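Local coordinates for protein DTDP-4-dehydrorhamnose reductase, rfbD ortholog (Clostridium acetobutylicum, PDB 1VL0) that probably reduces dTDP-6-deoxy-L-lyxo-4-hexulose to dTDP-L-rhamnose with a bound nicotinamide dinucleotide, the last step of dTDP-L-rhamnose biosynthesis, at residues A[80-91]-A[136-147]. Numbering follows the deposited sequence.
Sequences EEQYDLAYKINA and AYGKTKLEGENF. With NAI (1,4-dihydronicotinamide adenine dinucleotide), chain D.
Asn90, Thr140 and Ala136 are the residues most buried by this helix pair. Asn90 ND2 donates to Thr140 OG1 at 3.1 Å, and the hydroxyl lies almost in the amide plane. At the other end of the amide, Asn90 OD1 accepts from His73 N. Thr140 OG1 sits between the backbone N and carbonyl carbon (chi1 61°), near the carbonyls of Ala136 and Tyr137. The same torsion sets Thr140 CG2 anti to the carbonyl carbon, over the centre of the Tyr87 ring and 3.7 Å from its centroid. Thr140 is a knob among Tyr83, Ala86, Tyr87 and Asn90. Ala136 CB makes a second CH-pi contact, 3.6 Å from the centroid of the Tyr83 ring. At this end Glu80 OE2 accepts from Ala136 N (2.9 Å), which approaches from above the carboxylate plane. A water joins the same oxygen to Tyr137 N. Farther along, Ala91 and Gly144 bring their CA atoms to 3.7 Å, and the helix axes cross at -35°. Lys141 CD packs against the Asn90 amide, and a water links Lys141 NZ to the backbone O of Asn90. Lys141 NZ also reaches Ile111 O and NAI O2D and O3D; with four acceptors, at least one proton is probably shared. Tyr137 OH is hydrogen-bonded to NAI O2D. The Tyr-x-x-x-Lys spacing on helix 136-151, packed beside helix 83-104 on the Rossmann fold, is consistent with the short-chain dehydrogenase/reductase active-site motif.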
loop_
_atom_site.group_PDB
_atom_site.type_symbol
_atom_site.label_atom_id
_atom_site.label_comp_id
_atom_site.label_asym_id
_atom_site.label_seq_id
_atom_site.Cartn_x
_atom_site.Cartn_y
_atom_site.Cartn_z
ATOM N N GLU A 80 24.284 9.814 -0.449
ATOM C CA GLU A 80 24.322 10.176 0.976
ATOM C C GLU A 80 24.499 11.660 1.163
ATOM O O GLU A 80 23.919 12.230 2.064
ATOM C CB GLU A 80 25.442 9.451 1.724
ATOM C CG GLU A 80 25.326 7.940 1.781
ATOM C CD GLU A 80 24.055 7.439 2.471
ATOM O OE1 GLU A 80 23.481 8.133 3.355
ATOM O OE2 GLU A 80 23.646 6.312 2.122
ATOM N N GLU A 81 25.274 12.283 0.284
ATOM C CA GLU A 81 25.499 13.737 0.342
ATOM C C GLU A 81 24.570 14.542 -0.573
ATOM O O GLU A 81 24.502 15.749 -0.447
ATOM C CB GLU A 81 26.981 14.073 0.043
ATOM C CG GLU A 81 27.410 13.881 -1.415
ATOM C CD GLU A 81 28.944 13.923 -1.655
ATOM O OE1 GLU A 81 29.486 15.022 -1.937
ATOM O OE2 GLU A 81 29.608 12.844 -1.622
ATOM N N GLN A 82 23.868 13.863 -1.485
ATOM C CA GLN A 82 22.888 14.490 -2.375
ATOM C C GLN A 82 21.492 13.892 -2.187
ATOM O O GLN A 82 20.886 13.477 -3.140
ATOM C CB GLN A 82 23.313 14.286 -3.816
ATOM C CG GLN A 82 24.749 14.688 -4.117
ATOM C CD GLN A 82 25.088 14.636 -5.623
ATOM O OE1 GLN A 82 24.609 13.778 -6.365
ATOM N NE2 GLN A 82 25.909 15.579 -6.067
ATOM N N TYR A 83 20.981 13.899 -0.962
ATOM C CA TYR A 83 19.715 13.253 -0.609
ATOM C C TYR A 83 18.524 13.845 -1.371
ATOM O O TYR A 83 17.673 13.110 -1.866
ATOM C CB TYR A 83 19.505 13.356 0.908
ATOM C CG TYR A 83 19.149 12.057 1.592
ATOM C CD1 TYR A 83 18.081 11.271 1.128
ATOM C CD2 TYR A 83 19.858 11.606 2.706
ATOM C CE1 TYR A 83 17.726 10.077 1.749
ATOM C CE2 TYR A 83 19.498 10.417 3.345
ATOM C CZ TYR A 83 18.423 9.671 2.865
ATOM O OH TYR A 83 18.089 8.500 3.505
ATOM N N ASP A 84 18.479 15.171 -1.514
ATOM C CA ASP A 84 17.373 15.831 -2.234
ATOM C C ASP A 84 17.350 15.373 -3.687
ATOM O O ASP A 84 16.357 14.904 -4.191
ATOM C CB ASP A 84 17.521 17.340 -2.186
ATOM C CG ASP A 84 17.323 17.901 -0.803
ATOM O OD1 ASP A 84 16.947 17.149 0.129
ATOM O OD2 ASP A 84 17.539 19.104 -0.565
ATOM N N LEU A 85 18.508 15.414 -4.319
ATOM C CA LEU A 85 18.637 14.992 -5.690
ATOM C C LEU A 85 18.323 13.514 -5.868
ATOM O O LEU A 85 17.688 13.136 -6.845
ATOM C CB LEU A 85 20.049 15.328 -6.217
ATOM C CG LEU A 85 20.261 15.031 -7.710
ATOM C CD1 LEU A 85 19.293 15.828 -8.575
ATOM C CD2 LEU A 85 21.699 15.324 -8.130
ATOM N N ALA A 86 18.775 12.667 -4.950
ATOM C CA ALA A 86 18.406 11.251 -5.003
ATOM C C ALA A 86 16.885 11.057 -4.933
ATOM O O ALA A 86 16.334 10.230 -5.634
ATOM C CB ALA A 86 19.080 10.503 -3.865
ATOM N N TYR A 87 16.215 11.807 -4.069
ATOM C CA TYR A 87 14.763 11.719 -3.930
ATOM C C TYR A 87 14.099 12.158 -5.231
ATOM O O TYR A 87 13.226 11.468 -5.740
ATOM C CB TYR A 87 14.243 12.547 -2.728
ATOM C CG TYR A 87 14.051 11.711 -1.494
ATOM C CD1 TYR A 87 13.139 10.642 -1.492
ATOM C CD2 TYR A 87 14.742 11.967 -0.340
ATOM C CE1 TYR A 87 12.924 9.865 -0.383
ATOM C CE2 TYR A 87 14.532 11.183 0.777
ATOM C CZ TYR A 87 13.637 10.125 0.748
ATOM O OH TYR A 87 13.448 9.336 1.865
ATOM N N LYS A 88 14.602 13.246 -5.825
ATOM C CA LYS A 88 14.013 13.755 -7.053
ATOM C C LYS A 88 14.100 12.740 -8.174
ATOM O O LYS A 88 13.113 12.506 -8.874
ATOM C CB LYS A 88 14.691 15.052 -7.519
ATOM C CG LYS A 88 14.409 16.249 -6.669
ATOM C CD LYS A 88 15.064 17.499 -7.317
ATOM C CE LYS A 88 14.893 18.720 -6.414
ATOM N NZ LYS A 88 15.467 19.980 -6.953
ATOM N N ILE A 89 15.285 12.144 -8.352
ATOM C CA ILE A 89 15.485 11.226 -9.451
ATOM C C ILE A 89 14.944 9.841 -9.129
ATOM O O ILE A 89 14.347 9.201 -9.967
ATOM C CB ILE A 89 16.987 11.143 -9.839
ATOM C CG1 ILE A 89 17.503 12.538 -10.257
ATOM C CG2 ILE A 89 17.180 10.149 -11.031
ATOM C CD1 ILE A 89 18.999 12.575 -10.704
ATOM N N ASN A 90 15.221 9.351 -7.927
ATOM C CA ASN A 90 14.915 7.960 -7.590
ATOM C C ASN A 90 13.476 7.732 -7.118
ATOM O O ASN A 90 13.003 6.602 -7.202
ATOM C CB ASN A 90 15.902 7.419 -6.546
ATOM C CG ASN A 90 17.285 7.216 -7.111
ATOM O OD1 ASN A 90 17.466 7.148 -8.319
ATOM N ND2 ASN A 90 18.283 7.122 -6.237
ATOM N N ALA A 91 12.794 8.785 -6.632
ATOM C CA ALA A 91 11.422 8.662 -6.131
ATOM C C ALA A 91 10.407 9.502 -6.872
ATOM O O ALA A 91 9.389 8.973 -7.289
ATOM C CB ALA A 91 11.365 8.966 -4.714
ATOM N N ALA A 136 20.795 5.968 1.676
ATOM C CA ALA A 136 19.985 6.952 0.881
ATOM C C ALA A 136 19.557 6.411 -0.476
ATOM O O ALA A 136 18.438 6.610 -0.942
ATOM C CB ALA A 136 20.747 8.236 0.690
ATOM N N TYR A 137 20.482 5.763 -1.157
ATOM C CA TYR A 137 20.154 5.150 -2.417
ATOM C C TYR A 137 18.998 4.174 -2.233
ATOM O O TYR A 137 18.004 4.235 -2.937
ATOM C CB TYR A 137 21.375 4.433 -2.978
ATOM C CG TYR A 137 21.088 3.674 -4.251
ATOM C CD1 TYR A 137 20.689 4.346 -5.406
ATOM C CD2 TYR A 137 21.192 2.299 -4.297
ATOM C CE1 TYR A 137 20.417 3.648 -6.555
ATOM C CE2 TYR A 137 20.919 1.575 -5.460
ATOM C CZ TYR A 137 20.531 2.227 -6.567
ATOM O OH TYR A 137 20.274 1.493 -7.709
ATOM N N GLY A 138 19.117 3.263 -1.268
ATOM C CA GLY A 138 18.060 2.281 -1.073
ATOM C C GLY A 138 16.718 2.887 -0.663
ATOM O O GLY A 138 15.644 2.470 -1.103
ATOM N N LYS A 139 16.781 3.870 0.214
ATOM C CA LYS A 139 15.582 4.493 0.758
ATOM C C LYS A 139 14.824 5.234 -0.336
ATOM O O LYS A 139 13.620 5.123 -0.439
ATOM C CB LYS A 139 15.969 5.448 1.898
ATOM C CG LYS A 139 14.851 6.408 2.346
ATOM C CD LYS A 139 13.562 5.684 2.854
ATOM C CE LYS A 139 12.543 6.705 3.410
ATOM N NZ LYS A 139 11.352 6.051 4.083
ATOM N N THR A 140 15.554 5.981 -1.146
ATOM C CA THR A 140 14.946 6.745 -2.269
ATOM C C THR A 140 14.411 5.863 -3.385
ATOM O O THR A 140 13.381 6.160 -3.953
ATOM C CB THR A 140 15.946 7.761 -2.862
ATOM O OG1 THR A 140 17.120 7.095 -3.399
ATOM C CG2 THR A 140 16.425 8.747 -1.776
ATOM N N LYS A 141 15.117 4.786 -3.711
ATOM C CA LYS A 141 14.612 3.818 -4.684
ATOM C C LYS A 141 13.368 3.133 -4.125
ATOM O O LYS A 141 12.430 2.902 -4.838
ATOM C CB LYS A 141 15.656 2.749 -5.023
ATOM C CG LYS A 141 16.887 3.236 -5.753
ATOM C CD LYS A 141 16.545 3.621 -7.218
ATOM C CE LYS A 141 16.143 2.413 -8.076
ATOM N NZ LYS A 141 15.840 2.845 -9.473
ATOM N N LEU A 142 13.353 2.804 -2.845
ATOM C CA LEU A 142 12.146 2.199 -2.242
ATOM C C LEU A 142 10.911 3.100 -2.325
ATOM O O LEU A 142 9.823 2.656 -2.636
ATOM C CB LEU A 142 12.378 1.819 -0.794
ATOM C CG LEU A 142 11.161 1.204 -0.092
ATOM C CD1 LEU A 142 10.788 -0.126 -0.628
ATOM C CD2 LEU A 142 11.443 1.076 1.396
ATOM N N GLU A 143 11.092 4.365 -2.020
ATOM C CA GLU A 143 9.997 5.297 -2.093
ATOM C C GLU A 143 9.508 5.420 -3.532
ATOM O O GLU A 143 8.311 5.577 -3.767
ATOM C CB GLU A 143 10.395 6.659 -1.497
ATOM C CG GLU A 143 10.634 6.582 0.011
ATOM C CD GLU A 143 9.407 6.172 0.817
ATOM O OE1 GLU A 143 8.230 6.343 0.320
ATOM O OE2 GLU A 143 9.625 5.719 1.971
ATOM N N GLY A 144 10.427 5.313 -4.470
ATOM C CA GLY A 144 10.066 5.248 -5.910
ATOM C C GLY A 144 9.136 4.079 -6.152
ATOM O O GLY A 144 8.130 4.227 -6.761
ATOM N N GLU A 145 9.467 2.896 -5.615
ATOM C CA GLU A 145 8.593 1.713 -5.745
ATOM C C GLU A 145 7.207 1.979 -5.191
ATOM O O GLU A 145 6.201 1.642 -5.814
ATOM C CB GLU A 145 9.147 0.502 -4.992
ATOM C CG GLU A 145 10.482 -0.027 -5.461
ATOM C CD GLU A 145 10.825 -1.389 -4.844
ATOM O OE1 GLU A 145 9.954 -1.933 -4.131
ATOM O OE2 GLU A 145 11.949 -1.890 -5.088
ATOM N N ASN A 146 7.174 2.571 -3.997
ATOM C CA ASN A 146 5.919 2.806 -3.314
ATOM C C ASN A 146 5.014 3.727 -4.105
ATOM O O ASN A 146 3.814 3.533 -4.196
ATOM C CB ASN A 146 6.185 3.416 -1.955
ATOM C CG ASN A 146 6.816 2.418 -0.959
ATOM O OD1 ASN A 146 6.817 1.209 -1.162
ATOM N ND2 ASN A 146 7.374 2.962 0.121
ATOM N N PHE A 147 5.597 4.746 -4.687
ATOM C CA PHE A 147 4.812 5.688 -5.540
ATOM C C PHE A 147 4.269 5.021 -6.785
ATOM O O PHE A 147 3.127 5.240 -7.144
ATOM C CB PHE A 147 5.697 6.812 -6.013
ATOM C CG PHE A 147 5.826 7.954 -5.057
ATOM C CD1 PHE A 147 4.702 8.569 -4.512
ATOM C CD2 PHE A 147 7.086 8.483 -4.779
ATOM C CE1 PHE A 147 4.828 9.643 -3.670
ATOM C CE2 PHE A 147 7.221 9.562 -3.945
ATOM C CZ PHE A 147 6.097 10.144 -3.381
HETATM P PA NAI D . 22.979 3.939 -15.818
HETATM O O1A NAI D . 23.612 4.748 -14.721
HETATM O O2A NAI D . 23.968 3.216 -16.699
HETATM O O5B NAI D . 21.980 4.925 -16.596
HETATM C C5B NAI D . 21.046 5.654 -15.825
HETATM C C4B NAI D . 20.490 6.832 -16.614
HETATM O O4B NAI D . 19.859 7.750 -15.723
HETATM C C3B NAI D . 21.525 7.681 -17.351
HETATM O O3B NAI D . 21.364 7.553 -18.752
HETATM C C2B NAI D . 21.210 9.098 -16.848
HETATM O O2B NAI D . 21.525 10.149 -17.751
HETATM C C1B NAI D . 19.727 8.920 -16.507
HETATM N N9A NAI D . 19.024 10.024 -15.827
HETATM C C8A NAI D . 19.486 10.697 -14.731
HETATM N N7A NAI D . 18.589 11.653 -14.413
HETATM C C5A NAI D . 17.561 11.633 -15.292
HETATM C C6A NAI D . 16.405 12.410 -15.398
HETATM N N6A NAI D . 16.164 13.398 -14.549
HETATM N N1A NAI D . 15.513 12.153 -16.413
HETATM C C2A NAI D . 15.764 11.115 -17.316
HETATM N N3A NAI D . 16.913 10.369 -17.234
HETATM C C4A NAI D . 17.813 10.606 -16.215
HETATM O O3 NAI D . 21.919 2.940 -15.147
HETATM P PN NAI D . 21.922 1.322 -15.202
HETATM O O1N NAI D . 21.242 0.838 -16.418
HETATM O O2N NAI D . 23.233 0.847 -14.706
HETATM O O5D NAI D . 20.771 1.063 -14.094
HETATM C C5D NAI D . 19.453 0.770 -14.537
HETATM C C4D NAI D . 18.562 0.551 -13.343
HETATM O O4D NAI D . 19.046 -0.528 -12.514
HETATM C C3D NAI D . 18.452 1.792 -12.459
HETATM O O3D NAI D . 17.078 1.966 -12.258
HETATM C C2D NAI D . 19.186 1.441 -11.166
HETATM O O2D NAI D . 18.709 2.022 -9.956
HETATM C C1D NAI D . 19.013 -0.082 -11.157
HETATM N N1N NAI D . 20.069 -0.792 -10.439
HETATM C C2N NAI D . 21.324 -0.864 -11.002
HETATM C C3N NAI D . 22.311 -1.568 -10.314
HETATM C C7N NAI D . 23.754 -1.393 -10.683
HETATM O O7N NAI D . 24.664 -2.335 -10.183
HETATM N N7N NAI D . 24.139 -0.373 -11.460
HETATM C C4N NAI D . 22.011 -2.183 -9.090
HETATM C C5N NAI D . 20.735 -2.099 -8.533
HETATM C C6N NAI D . 19.778 -1.384 -9.246
HETATM O O HOH W 1 23.468 5.714 -0.546
HETATM O O HOH W 2 14.269 4.979 -9.428
#